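Local coordinates for methylated-DNA--protein-cysteine methyltransferase (Thermococcus kodakarensis, PDB 1MGT), which repairs O6-methylguanine and O4-methylthymine in DNA by transferring the methyl group to one of its own cysteines, which inactivates it irreversibly, at residues A[13-18]-A[31-36]. Residues are numbered along the deposited sequence; the frame is centred on the assembly and turned at random.
Sequences VVWIGV and FDRGTL
One face of the Trp15 indole lies on the start of the helix that opens at Arg33: Arg33 CB sits 3.7 Å from the centroid of the six-membered ring, only 5° off its normal, a CH-pi contact, while Asp32 C and Arg33 N cover the pyrrole half. Phe31 C comes up at the indole edge. The Phe31 ring is met at its own edge, where CD2 lies 3.5 Å from Val13 O. Arg33 swings its side chain away from its own backbone N (chi1 -172°), and the stretched chain carries its methylenes across the benzene half, CD 3.9 Å from Trp15 CZ3; the guanidinium plane stands 86° to the ring. Were Trp15 an alanine, these methylenes and the first turn would probably lose their apolar platform. That turn is fixed by Asp32, its N-cap, whose OD2 accepts from Thr35 N (2.8 Å) while OD1 accepts from Thr35 OG1. Deeper in, Leu36 CD1 packs on Gly17 N at 3.7 Å, and a CB on Gly17 would crowd Leu36 CD2. Within the N-terminal methyltransferase domain, helix 33-49 thus packs against 12-20, middle strand of an antiparallel sheet, with Ile16 and Val14 turned to helices 63-71 and 157-166.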
# COMPACT_ATOMS: atom_id res chain seq x y z
N VAL A 13 -1.52 17.77 2.31
CA VAL A 13 -1.78 17.12 3.59
C VAL A 13 -2.06 15.65 3.26
O VAL A 13 -2.78 15.45 2.28
CB VAL A 13 -2.97 17.74 4.34
CG1 VAL A 13 -3.38 16.87 5.51
CG2 VAL A 13 -2.56 19.12 4.89
N VAL A 14 -1.44 14.74 3.94
CA VAL A 14 -1.69 13.32 3.68
C VAL A 14 -2.19 12.67 5.00
O VAL A 14 -1.53 12.80 6.01
CB VAL A 14 -0.40 12.57 3.27
CG1 VAL A 14 -0.66 11.09 3.09
CG2 VAL A 14 0.12 13.14 1.94
N TRP A 15 -3.30 11.97 4.91
CA TRP A 15 -3.86 11.27 6.07
C TRP A 15 -3.49 9.78 5.94
O TRP A 15 -3.68 9.25 4.85
CB TRP A 15 -5.40 11.38 6.02
CG TRP A 15 -5.87 12.74 6.46
CD1 TRP A 15 -6.00 13.86 5.71
CD2 TRP A 15 -6.25 13.08 7.80
NE1 TRP A 15 -6.44 14.90 6.50
CE2 TRP A 15 -6.61 14.45 7.78
CE3 TRP A 15 -6.32 12.36 8.99
CZ2 TRP A 15 -7.04 15.10 8.93
CZ3 TRP A 15 -6.75 13.03 10.14
CH2 TRP A 15 -7.10 14.38 10.08
N ILE A 16 -2.99 9.16 6.99
CA ILE A 16 -2.63 7.74 6.91
C ILE A 16 -3.39 6.98 8.01
O ILE A 16 -3.42 7.46 9.14
CB ILE A 16 -1.12 7.56 7.07
CG1 ILE A 16 -0.36 8.16 5.85
CG2 ILE A 16 -0.74 6.09 7.19
CD1 ILE A 16 1.16 8.19 6.10
N GLY A 17 -3.97 5.84 7.63
CA GLY A 17 -4.73 5.05 8.63
C GLY A 17 -4.11 3.66 8.65
O GLY A 17 -3.77 3.15 7.57
N VAL A 18 -3.90 3.07 9.81
CA VAL A 18 -3.31 1.74 9.92
C VAL A 18 -4.21 0.85 10.81
O VAL A 18 -4.53 1.27 11.93
CB VAL A 18 -1.90 1.78 10.52
CG1 VAL A 18 -1.31 0.37 10.58
CG2 VAL A 18 -0.95 2.67 9.70
N PHE A 31 -6.03 12.27 0.84
CA PHE A 31 -5.69 13.68 1.10
C PHE A 31 -6.68 14.36 2.02
O PHE A 31 -6.53 15.56 2.29
CB PHE A 31 -5.64 14.42 -0.24
CG PHE A 31 -4.61 13.89 -1.18
CD1 PHE A 31 -4.97 13.54 -2.47
CD2 PHE A 31 -3.29 13.79 -0.77
CE1 PHE A 31 -3.98 13.06 -3.35
CE2 PHE A 31 -2.32 13.31 -1.64
CZ PHE A 31 -2.68 12.96 -2.93
N ASP A 32 -7.68 13.63 2.52
CA ASP A 32 -8.66 14.24 3.44
C ASP A 32 -9.15 13.12 4.36
O ASP A 32 -9.10 11.95 3.96
CB ASP A 32 -9.76 14.95 2.70
CG ASP A 32 -10.70 14.03 1.95
OD1 ASP A 32 -10.46 13.82 0.74
OD2 ASP A 32 -11.66 13.52 2.56
N ARG A 33 -9.59 13.45 5.56
CA ARG A 33 -10.01 12.40 6.51
C ARG A 33 -11.22 11.62 6.09
O ARG A 33 -11.31 10.41 6.36
CB ARG A 33 -10.15 13.02 7.91
CG ARG A 33 -10.40 12.00 9.01
CD ARG A 33 -10.60 12.62 10.39
NE ARG A 33 -10.41 11.60 11.43
CZ ARG A 33 -11.29 10.66 11.77
NH1 ARG A 33 -12.48 10.55 11.19
NH2 ARG A 33 -10.97 9.79 12.73
N GLY A 34 -12.20 12.24 5.44
CA GLY A 34 -13.42 11.55 5.01
C GLY A 34 -13.10 10.45 4.00
O GLY A 34 -13.61 9.35 4.05
N THR A 35 -12.23 10.79 3.03
CA THR A 35 -11.85 9.81 2.02
C THR A 35 -11.06 8.69 2.68
O THR A 35 -11.26 7.52 2.35
CB THR A 35 -11.04 10.48 0.89
OG1 THR A 35 -11.94 11.46 0.29
CG2 THR A 35 -10.66 9.46 -0.18
N LEU A 36 -10.21 9.04 3.62
CA LEU A 36 -9.43 8.04 4.34
C LEU A 36 -10.38 7.06 5.03
O LEU A 36 -10.19 5.86 4.91
CB LEU A 36 -8.54 8.66 5.43
CG LEU A 36 -7.81 7.58 6.27
CD1 LEU A 36 -6.67 6.99 5.42
CD2 LEU A 36 -7.25 8.10 7.56